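Local atomic coordinates of 1H-3-hydroxy-4-oxoquinoline 2,4-dioxygenase (Pseudomonas putida, PDB entry 3IBT), a protein that cleaves the heterocyclic ring of 3-hydroxy-1H-quinolin-4-one with molecular oxygen and no cofactor, giving N-formylanthranilate and carbon monoxide in oxoquinoline degradation. Residues P114-D120 and P206-Y212; F129-L133 and I185-R190; N159-H165 and T243-E249. One frame throughout, in Å; residues are numbered along the deposited sequence.

Contact 1 (P114-D120 and P206-Y212); sequences PKTIIID and PEICHIY. Unlike the reference sequence in segment 114-120: I118 (reference Val).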
loop_
_atom_site.group_PDB
_atom_site.type_symbol
_atom_site.label_atom_id
_atom_site.label_comp_id
_atom_site.label_asym_id
_atom_site.label_seq_id
_atom_site.Cartn_x
_atom_site.Cartn_y
_atom_site.Cartn_z
ATOM N N PRO A 114 -6.426 -16.605 -2.211
ATOM C CA PRO A 114 -5.343 -17.415 -1.628
ATOM C C PRO A 114 -3.942 -16.786 -1.668
ATOM O O PRO A 114 -2.993 -17.423 -1.217
ATOM C CB PRO A 114 -5.380 -18.703 -2.480
ATOM C CG PRO A 114 -5.999 -18.301 -3.795
ATOM C CD PRO A 114 -6.797 -17.046 -3.576
ATOM N N LYS A 115 -3.830 -15.573 -2.222
ATOM C CA LYS A 115 -2.560 -14.873 -2.440
ATOM C C LYS A 115 -2.713 -13.375 -2.451
ATOM O O LYS A 115 -3.717 -12.823 -2.924
ATOM C CB LYS A 115 -1.974 -15.219 -3.774
ATOM C CG LYS A 115 -1.444 -16.582 -3.873
ATOM C CD LYS A 115 -0.456 -16.677 -5.026
ATOM C CE LYS A 115 -0.531 -18.022 -5.721
ATOM N NZ LYS A 115 0.654 -18.174 -6.634
ATOM N N THR A 116 -1.676 -12.694 -1.987
ATOM C CA THR A 116 -1.730 -11.238 -1.932
ATOM C C THR A 116 -0.305 -10.660 -1.947
ATOM O O THR A 116 0.658 -11.373 -1.648
ATOM C CB THR A 116 -2.542 -10.822 -0.700
ATOM O OG1 THR A 116 -2.835 -9.424 -0.744
ATOM C CG2 THR A 116 -1.793 -11.171 0.578
ATOM N N ILE A 117 -0.135 -9.401 -2.334
ATOM C CA ILE A 117 1.205 -8.838 -2.355
ATOM C C ILE A 117 1.173 -7.540 -1.649
ATOM O O ILE A 117 0.237 -6.774 -1.742
ATOM C CB ILE A 117 1.660 -8.539 -3.771
ATOM C CG1 ILE A 117 1.742 -9.839 -4.577
ATOM C CG2 ILE A 117 2.981 -7.720 -3.762
ATOM C CD1 ILE A 117 2.224 -9.686 -5.906
ATOM N N ILE A 118 2.247 -7.285 -0.961
ATOM C CA ILE A 118 2.442 -6.050 -0.239
ATOM C C ILE A 118 3.805 -5.501 -0.623
ATOM O O ILE A 118 4.716 -6.261 -0.935
ATOM C CB ILE A 118 2.386 -6.315 1.246
ATOM C CG1 ILE A 118 3.209 -7.576 1.575
ATOM C CG2 ILE A 118 0.937 -6.497 1.685
ATOM C CD1 ILE A 118 3.039 -8.039 2.961
ATOM N N ILE A 119 3.940 -4.192 -0.624
ATOM C CA ILE A 119 5.149 -3.576 -1.112
ATOM C C ILE A 119 5.645 -2.586 -0.063
ATOM O O ILE A 119 4.928 -1.671 0.326
ATOM C CB ILE A 119 4.911 -2.868 -2.452
ATOM C CG1 ILE A 119 4.448 -3.883 -3.494
ATOM C CG2 ILE A 119 6.155 -2.158 -2.915
ATOM C CD1 ILE A 119 4.157 -3.303 -4.829
ATOM N N ASP A 120 6.863 -2.774 0.417
ATOM C CA ASP A 120 7.482 -1.770 1.237
ATOM C C ASP A 120 6.652 -1.362 2.425
ATOM O O ASP A 120 6.453 -0.171 2.681
ATOM C CB ASP A 120 7.934 -0.547 0.444
ATOM C CG ASP A 120 9.373 -0.174 0.798
ATOM O OD1 ASP A 120 10.249 -0.369 -0.072
ATOM O OD2 ASP A 120 9.659 0.226 1.973
ATOM N N PRO A 206 -2.927 -16.806 3.482
ATOM C CA PRO A 206 -2.600 -16.839 2.061
ATOM C C PRO A 206 -1.117 -16.934 1.878
ATOM O O PRO A 206 -0.364 -16.702 2.826
ATOM C CB PRO A 206 -3.032 -15.459 1.564
ATOM C CG PRO A 206 -3.096 -14.630 2.736
ATOM C CD PRO A 206 -3.451 -15.499 3.896
ATOM N N GLU A 207 -0.688 -17.226 0.659
ATOM C CA GLU A 207 0.695 -16.963 0.311
ATOM C C GLU A 207 0.817 -15.432 0.183
ATOM O O GLU A 207 0.028 -14.777 -0.535
ATOM C CB GLU A 207 1.091 -17.728 -0.942
ATOM C CG GLU A 207 0.759 -19.232 -0.847
ATOM C CD GLU A 207 1.678 -20.037 0.111
ATOM O OE1 GLU A 207 2.793 -20.385 -0.318
ATOM O OE2 GLU A 207 1.283 -20.364 1.269
ATOM N N ILE A 208 1.741 -14.871 0.962
ATOM C CA ILE A 208 1.984 -13.423 1.010
ATOM C C ILE A 208 3.391 -13.131 0.500
ATOM O O ILE A 208 4.371 -13.742 0.963
ATOM C CB ILE A 208 1.835 -12.850 2.441
ATOM C CG1 ILE A 208 0.555 -13.409 3.084
ATOM C CG2 ILE A 208 1.830 -11.310 2.410
ATOM C CD1 ILE A 208 0.293 -12.939 4.499
ATOM N N CYS A 209 3.494 -12.216 -0.459
ATOM C CA CYS A 209 4.781 -11.863 -1.022
ATOM C C CYS A 209 5.029 -10.412 -0.707
ATOM O O CYS A 209 4.216 -9.561 -1.071
ATOM C CB CYS A 209 4.760 -12.072 -2.525
ATOM S SG CYS A 209 6.212 -11.487 -3.425
ATOM N N HIS A 210 6.129 -10.146 -0.004
ATOM C CA HIS A 210 6.578 -8.790 0.323
ATOM C C HIS A 210 7.709 -8.333 -0.585
ATOM O O HIS A 210 8.846 -8.834 -0.469
ATOM C CB HIS A 210 7.073 -8.711 1.780
ATOM C CG HIS A 210 7.345 -7.306 2.240
ATOM N ND1 HIS A 210 8.394 -6.981 3.069
ATOM C CD2 HIS A 210 6.709 -6.134 1.960
ATOM C CE1 HIS A 210 8.382 -5.676 3.306
ATOM N NE2 HIS A 210 7.370 -5.136 2.638
ATOM N N ILE A 211 7.393 -7.385 -1.465
ATOM C CA ILE A 211 8.375 -6.691 -2.317
ATOM C C ILE A 211 8.824 -5.409 -1.628
ATOM O O ILE A 211 8.023 -4.706 -1.059
ATOM C CB ILE A 211 7.761 -6.328 -3.680
ATOM C CG1 ILE A 211 7.335 -7.596 -4.438
ATOM C CG2 ILE A 211 8.754 -5.595 -4.535
ATOM C CD1 ILE A 211 6.298 -7.331 -5.547
ATOM N N TYR A 212 10.093 -5.080 -1.649
ATOM C CA TYR A 212 10.557 -3.992 -0.794
ATOM C C TYR A 212 12.019 -3.677 -1.032
ATOM O O TYR A 212 12.848 -4.598 -1.305
ATOM C CB TYR A 212 10.381 -4.392 0.656
ATOM C CG TYR A 212 11.480 -5.314 1.115
ATOM C CD1 TYR A 212 12.606 -4.816 1.746
ATOM C CD2 TYR A 212 11.417 -6.681 0.879
ATOM C CE1 TYR A 212 13.649 -5.663 2.144
ATOM C CE2 TYR A 212 12.450 -7.538 1.300
ATOM C CZ TYR A 212 13.568 -7.014 1.920
ATOM O OH TYR A 212 14.604 -7.815 2.321
#
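I118 binds 207-212 through both of its backbone polar atoms: I118 N donates to C209 O and I118 O accepts from I211 N, each at 3.0 Å. They belong to a parallel ladder of six hydrogen bonds between neighbouring strands of the alpha/beta-hydrolase sheet, the first ending at D120, which probably raises the basicity of H244. Packing is dense in the buried middle. I118 CG1 sits between its own N and carbonyl carbon (chi1 44°), which carries CD1 across to I208 CG2 at 3.5 Å. The H210 ring turns its CD2 edge to I118 O, with Y212 CB over one face; its ND1 bonds Q224 NE2 and its NE2 bonds W121 N. A leucine at H210 would probably leave W121 N and the Q224 amide without these ring partners. On the opposite side of the sheet, I117 CG2 meets I211 CD1 at 3.8 Å. The P114 end is looser and more open to solvent: K115 and E207 touch through CG and CB (4.0 Å), and their polar ends go to F261 O and H235. Strands 89-94 and 234-238 flank the pair; helix 251-261 covers the face of I117 and C209, helix 97-107 that of T116 and I118.

Contact 2 (F129-L133 and I185-R190); sequences FWQQL and IEANYR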
loop_
_atom_site.group_PDB
_atom_site.type_symbol
_atom_site.label_atom_id
_atom_site.label_comp_id
_atom_site.label_asym_id
_atom_site.label_seq_id
_atom_site.Cartn_x
_atom_site.Cartn_y
_atom_site.Cartn_z
ATOM N N PHE A 129 10.723 5.667 13.792
ATOM C CA PHE A 129 9.380 5.585 13.261
ATOM C C PHE A 129 8.294 6.144 14.197
ATOM O O PHE A 129 7.534 7.050 13.824
ATOM C CB PHE A 129 9.122 4.126 12.949
ATOM C CG PHE A 129 7.838 3.873 12.284
ATOM C CD1 PHE A 129 7.601 4.363 11.000
ATOM C CD2 PHE A 129 6.863 3.123 12.923
ATOM C CE1 PHE A 129 6.393 4.128 10.359
ATOM C CE2 PHE A 129 5.646 2.854 12.293
ATOM C CZ PHE A 129 5.421 3.345 10.999
ATOM N N TRP A 130 8.215 5.610 15.410
ATOM C CA TRP A 130 7.271 6.095 16.391
ATOM C C TRP A 130 7.335 7.591 16.576
ATOM O O TRP A 130 6.323 8.224 16.832
ATOM C CB TRP A 130 7.583 5.475 17.732
ATOM C CG TRP A 130 7.297 4.062 17.757
ATOM C CD1 TRP A 130 8.184 3.040 17.838
ATOM C CD2 TRP A 130 6.017 3.484 17.692
ATOM N NE1 TRP A 130 7.523 1.843 17.843
ATOM C CE2 TRP A 130 6.186 2.092 17.753
ATOM C CE3 TRP A 130 4.728 4.010 17.604
ATOM C CZ2 TRP A 130 5.120 1.220 17.728
ATOM C CZ3 TRP A 130 3.672 3.144 17.572
ATOM C CH2 TRP A 130 3.866 1.763 17.643
ATOM N N GLN A 131 8.535 8.149 16.489
ATOM C CA GLN A 131 8.667 9.585 16.596
ATOM C C GLN A 131 8.004 10.300 15.440
ATOM O O GLN A 131 7.240 11.232 15.636
ATOM C CB GLN A 131 10.125 10.004 16.682
ATOM C CG GLN A 131 10.298 11.429 17.220
ATOM C CD GLN A 131 11.722 11.728 17.618
ATOM O OE1 GLN A 131 12.671 11.249 16.977
ATOM N NE2 GLN A 131 11.892 12.514 18.691
ATOM N N GLN A 132 8.307 9.853 14.231
ATOM C CA GLN A 132 7.835 10.513 13.023
ATOM C C GLN A 132 6.324 10.420 12.923
ATOM O O GLN A 132 5.673 11.299 12.338
ATOM C CB GLN A 132 8.456 9.892 11.785
ATOM C CG GLN A 132 9.955 9.660 11.843
ATOM C CD GLN A 132 10.469 9.130 10.516
ATOM O OE1 GLN A 132 10.711 7.932 10.362
ATOM N NE2 GLN A 132 10.580 10.017 9.528
ATOM N N LEU A 133 5.766 9.361 13.501
ATOM C CA LEU A 133 4.332 9.275 13.608
ATOM C C LEU A 133 3.788 10.345 14.564
ATOM O O LEU A 133 2.668 10.875 14.380
ATOM C CB LEU A 133 3.908 7.881 14.012
ATOM C CG LEU A 133 4.215 6.856 12.930
ATOM C CD1 LEU A 133 3.825 5.517 13.462
ATOM C CD2 LEU A 133 3.495 7.136 11.609
ATOM N N ILE A 185 -1.986 4.853 11.198
ATOM C CA ILE A 185 -0.861 3.942 11.104
ATOM C C ILE A 185 -0.417 3.607 12.524
ATOM O O ILE A 185 -0.234 2.412 12.897
ATOM C CB ILE A 185 0.317 4.573 10.312
ATOM C CG1 ILE A 185 -0.061 4.847 8.843
ATOM C CG2 ILE A 185 1.580 3.675 10.406
ATOM C CD1 ILE A 185 0.925 5.736 8.081
ATOM N N GLU A 186 -0.288 4.686 13.306
ATOM C CA GLU A 186 0.036 4.593 14.709
ATOM C C GLU A 186 -0.939 3.632 15.339
ATOM O O GLU A 186 -0.526 2.618 15.857
ATOM C CB GLU A 186 -0.015 5.952 15.402
ATOM C CG GLU A 186 1.104 6.147 16.441
ATOM C CD GLU A 186 0.980 7.432 17.302
ATOM O OE1 GLU A 186 -0.076 8.126 17.278
ATOM O OE2 GLU A 186 1.957 7.731 18.043
ATOM N N ALA A 187 -2.232 3.910 15.266
ATOM C CA ALA A 187 -3.226 2.972 15.827
ATOM C C ALA A 187 -2.962 1.453 15.499
ATOM O O ALA A 187 -2.984 0.588 16.414
ATOM C CB ALA A 187 -4.616 3.382 15.421
ATOM N N ASN A 188 -2.677 1.138 14.228
ATOM C CA ASN A 188 -2.531 -0.250 13.804
ATOM C C ASN A 188 -1.328 -0.920 14.460
ATOM O O ASN A 188 -1.403 -2.061 14.927
ATOM C CB ASN A 188 -2.412 -0.341 12.291
ATOM C CG ASN A 188 -3.616 0.204 11.571
ATOM O OD1 ASN A 188 -4.726 -0.233 11.811
ATOM N ND2 ASN A 188 -3.403 1.167 10.691
ATOM N N TYR A 189 -0.218 -0.213 14.511
ATOM C CA TYR A 189 0.924 -0.789 15.210
ATOM C C TYR A 189 0.625 -1.161 16.651
ATOM O O TYR A 189 1.050 -2.223 17.106
ATOM C CB TYR A 189 2.133 0.116 15.118
ATOM C CG TYR A 189 2.814 -0.056 13.794
ATOM C CD1 TYR A 189 2.434 0.701 12.711
ATOM C CD2 TYR A 189 3.810 -1.010 13.625
ATOM C CE1 TYR A 189 3.042 0.540 11.508
ATOM C CE2 TYR A 189 4.423 -1.165 12.422
ATOM C CZ TYR A 189 4.023 -0.383 11.368
ATOM O OH TYR A 189 4.598 -0.538 10.142
ATOM N N ARG A 190 -0.156 -0.301 17.319
ATOM C CA ARG A 190 -0.546 -0.436 18.728
ATOM C C ARG A 190 -1.492 -1.578 18.905
ATOM O O ARG A 190 -1.531 -2.187 19.946
ATOM C CB ARG A 190 -1.274 0.816 19.190
ATOM C CG ARG A 190 -0.467 2.075 19.070
ATOM C CD ARG A 190 -0.010 2.653 20.437
ATOM N NE ARG A 190 0.488 4.021 20.258
ATOM C CZ ARG A 190 -0.277 5.075 19.913
ATOM N NH1 ARG A 190 -1.614 4.976 19.704
ATOM N NH2 ARG A 190 0.308 6.256 19.769
#
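L133 and E186 mark the closest backbone approach, their CA atoms 6.4 Å apart, between helical segments that run roughly antiparallel (140° between directions) with axes 10.8 Å apart at the nearest point. Side chains fill this wide spacing. F129, its CG anti to the backbone N (chi1 -175°), reaches across and sets its ring edge against one face of Y189 in a T-shaped pair: F129 CE2 lies 3.6 Å from Y189 CE1, and the planes meet at 66°. F129 CZ also touches I185 CG2 at 3.9 Å, and L133 CD2 comes to the same methyl, which thus sits against both side chains. Nearer the surface, the six-membered end of W130 reaches over, CH2 resting 3.5 Å from Y189 CB while E186 CG lies at the indole edge. The Y189 hydroxyl is hydrogen-bonded to L122 O and E186 OE1 to Q137, so the hydroxyl and one E186 oxygen are held by partners beyond the two segments. The pair joins helices 127-135 and 175-192 in the helical cap of the alpha/beta-hydrolase fold: F149 of helix 142-154 packs on F129 and L133, and W99 of helix 97-107 meets Y189 edge-to-face.

Contact 3 (N159-H165 and T243-E249); sequences NADVLNH and THFPSLE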
loop_
_atom_site.group_PDB
_atom_site.type_symbol
_atom_site.label_atom_id
_atom_site.label_comp_id
_atom_site.label_asym_id
_atom_site.label_seq_id
_atom_site.Cartn_x
_atom_site.Cartn_y
_atom_site.Cartn_z
ATOM N N ASN A 159 16.160 9.834 -8.973
ATOM C CA ASN A 159 14.967 9.386 -9.714
ATOM C C ASN A 159 13.810 10.408 -9.942
ATOM O O ASN A 159 13.012 10.726 -9.023
ATOM C CB ASN A 159 14.438 8.065 -9.170
ATOM C CG ASN A 159 13.403 7.407 -10.113
ATOM O OD1 ASN A 159 13.601 6.309 -10.639
ATOM N ND2 ASN A 159 12.293 8.090 -10.307
ATOM N N ALA A 160 13.727 10.880 -11.194
ATOM C CA ALA A 160 12.794 11.924 -11.609
ATOM C C ALA A 160 11.402 11.676 -11.043
ATOM O O ALA A 160 10.819 12.576 -10.431
ATOM C CB ALA A 160 12.753 12.018 -13.104
ATOM N N ASP A 161 10.912 10.445 -11.207
ATOM C CA ASP A 161 9.551 10.043 -10.861
ATOM C C ASP A 161 9.300 9.941 -9.376
ATOM O O ASP A 161 8.188 10.197 -8.933
ATOM C CB ASP A 161 9.199 8.681 -11.466
ATOM C CG ASP A 161 9.262 8.657 -12.992
ATOM O OD1 ASP A 161 9.136 9.744 -13.648
ATOM O OD2 ASP A 161 9.409 7.519 -13.529
ATOM N N VAL A 162 10.299 9.527 -8.602
ATOM C CA VAL A 162 10.132 9.403 -7.144
ATOM C C VAL A 162 10.149 10.789 -6.551
ATOM O O VAL A 162 9.273 11.142 -5.751
ATOM C CB VAL A 162 11.255 8.567 -6.510
ATOM C CG1 VAL A 162 11.184 8.645 -5.041
ATOM C CG2 VAL A 162 11.115 7.152 -6.935
ATOM N N LEU A 163 11.162 11.560 -6.960
ATOM C CA LEU A 163 11.244 12.976 -6.602
ATOM C C LEU A 163 9.941 13.689 -6.935
ATOM O O LEU A 163 9.386 14.384 -6.095
ATOM C CB LEU A 163 12.443 13.658 -7.266
ATOM C CG LEU A 163 13.783 13.137 -6.758
ATOM C CD1 LEU A 163 14.918 13.620 -7.595
ATOM C CD2 LEU A 163 14.003 13.579 -5.353
ATOM N N ASN A 164 9.423 13.480 -8.136
ATOM C CA ASN A 164 8.199 14.168 -8.517
ATOM C C ASN A 164 7.061 13.814 -7.576
ATOM O O ASN A 164 6.178 14.664 -7.253
ATOM C CB ASN A 164 7.763 13.853 -9.951
ATOM C CG ASN A 164 6.483 14.600 -10.319
ATOM O OD1 ASN A 164 6.409 15.826 -10.190
ATOM N ND2 ASN A 164 5.459 13.871 -10.708
ATOM N N HIS A 165 7.086 12.542 -7.168
ATOM C CA HIS A 165 6.056 12.023 -6.301
ATOM C C HIS A 165 6.073 12.757 -4.956
ATOM O O HIS A 165 5.076 13.363 -4.532
ATOM C CB HIS A 165 6.223 10.549 -6.095
ATOM C CG HIS A 165 5.165 9.963 -5.240
ATOM N ND1 HIS A 165 3.875 9.777 -5.681
ATOM C CD2 HIS A 165 5.190 9.536 -3.961
ATOM C CE1 HIS A 165 3.150 9.243 -4.716
ATOM N NE2 HIS A 165 3.923 9.097 -3.656
ATOM N N THR A 243 15.113 3.553 -2.486
ATOM C CA THR A 243 13.869 4.279 -2.271
ATOM C C THR A 243 12.788 3.450 -1.587
ATOM O O THR A 243 12.839 2.212 -1.585
ATOM C CB THR A 243 13.389 4.757 -3.672
ATOM O OG1 THR A 243 13.909 6.056 -3.895
ATOM C CG2 THR A 243 11.846 4.674 -3.932
ATOM N N HIS A 244 11.792 4.149 -1.053
ATOM C CA HIS A 244 10.602 3.543 -0.439
ATOM C C HIS A 244 9.497 3.095 -1.451
ATOM O O HIS A 244 8.588 2.366 -1.052
ATOM C CB HIS A 244 10.075 4.518 0.652
ATOM C CG HIS A 244 8.815 4.095 1.367
ATOM N ND1 HIS A 244 8.709 2.921 2.087
ATOM C CD2 HIS A 244 7.632 4.741 1.536
ATOM C CE1 HIS A 244 7.507 2.852 2.643
ATOM N NE2 HIS A 244 6.834 3.943 2.324
ATOM N N PHE A 245 9.580 3.480 -2.737
ATOM C CA PHE A 245 8.503 3.193 -3.728
ATOM C C PHE A 245 9.065 2.407 -4.884
ATOM O O PHE A 245 9.362 2.944 -5.964
ATOM C CB PHE A 245 7.910 4.462 -4.232
ATOM C CG PHE A 245 7.927 5.533 -3.221
ATOM C CD1 PHE A 245 9.025 6.379 -3.118
ATOM C CD2 PHE A 245 6.852 5.692 -2.339
ATOM C CE1 PHE A 245 9.063 7.409 -2.155
ATOM C CE2 PHE A 245 6.857 6.709 -1.381
ATOM C CZ PHE A 245 7.979 7.579 -1.280
ATOM N N PRO A 246 9.262 1.104 -4.656
ATOM C CA PRO A 246 9.788 0.295 -5.745
ATOM C C PRO A 246 8.903 0.323 -7.021
ATOM O O PRO A 246 9.373 0.059 -8.129
ATOM C CB PRO A 246 9.858 -1.112 -5.134
ATOM C CG PRO A 246 9.083 -1.077 -3.874
ATOM C CD PRO A 246 9.041 0.332 -3.410
ATOM N N SER A 247 7.633 0.647 -6.878
ATOM C CA SER A 247 6.764 0.716 -8.041
ATOM C C SER A 247 7.115 1.910 -8.923
ATOM O O SER A 247 6.773 1.920 -10.084
ATOM C CB SER A 247 5.338 0.833 -7.579
ATOM O OG SER A 247 5.259 1.927 -6.661
ATOM N N LEU A 248 7.796 2.905 -8.357
ATOM C CA LEU A 248 8.186 4.083 -9.102
ATOM C C LEU A 248 9.615 3.943 -9.504
ATOM O O LEU A 248 9.940 4.116 -10.662
ATOM C CB LEU A 248 8.056 5.327 -8.234
ATOM C CG LEU A 248 6.675 5.919 -8.013
ATOM C CD1 LEU A 248 6.799 7.106 -7.045
ATOM C CD2 LEU A 248 6.054 6.348 -9.331
ATOM N N GLU A 249 10.473 3.632 -8.531
ATOM C CA GLU A 249 11.906 3.466 -8.781
ATOM C C GLU A 249 12.267 2.263 -9.721
ATOM O O GLU A 249 13.199 2.341 -10.550
ATOM C CB GLU A 249 12.668 3.364 -7.464
ATOM C CG GLU A 249 14.157 3.538 -7.661
ATOM C CD GLU A 249 14.964 3.333 -6.360
ATOM O OE1 GLU A 249 14.409 2.706 -5.400
ATOM O OE2 GLU A 249 16.149 3.816 -6.304
#
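H165 points the edge of its imidazole at one face of F245: H165 CD2 lies 4.2 Å from F245 CE2, offset toward the rim of the phenyl ring, and the planes stand at 62° in a T-shaped pair. The opposite face of F245 is covered near its centre by CB of H244, so the phenyl ring lies between H165 of helix 160-169 and the side chain of H244. V162 comes at the same ring obliquely, its CG1 3.7 Å from F245 CD1. The two V162 methyls divide the work: with CG1 anti to the backbone N (chi1 171°) and placed against F245, CG2 is left to pack on L248 CB at 3.8 Å. L248 in turn sends CD1 to H165 CB (3.6 Å), crossing that side chain at about a right angle. V162, H165, F245 and L248 thus pack together as a mostly apolar layer, to which H165 offers its carbon edge and CB. F245 stands at the N-cap position of helix 246-249, and its O takes the first-turn bonds from L248 N and E249 N, while N159 occupies the N-cap position of helix 160-169. Beside this layer, D161 OD2 bonds N39 ND2, which also makes a weak bond to L248 O, so one amide bridges the two segments. H244 is, by similarity, the catalytic proton donor and acceptor; its ring stacks on W153. The contact therefore joins cap helix 160-169 to the histidine-bearing loop and helix 246-249, with H165 close to Q32 and F245 close to W153, both substrate-binding by similarity; W153 itself belongs to helix 142-154, which precedes 160-169 in the cap.

From the N terminus, strand 115-119 opens contact 1, and the chain then leaves the sheet for the cap helices before strand 207-212 closes that loop. Contact 2 lies wholly within it, linking helix 127-135 to helix 175-192. Contact 3 starts at 159-165, between the two halves of contact 2, but closes only at 243-249, beyond 206-212, so it crosses both others. Contact 1 joins two neighbouring strands of the central sheet, contact 2 two helices of the cap, and contact 3 ties cap to core. Contacts 1 and 3 touch where D120 OD2 and H244 ND1 make a weak, probable hydrogen bond (2.9 Å) and I119 packs on P246; contact 2 stands about 8 Å from either, nearest atoms.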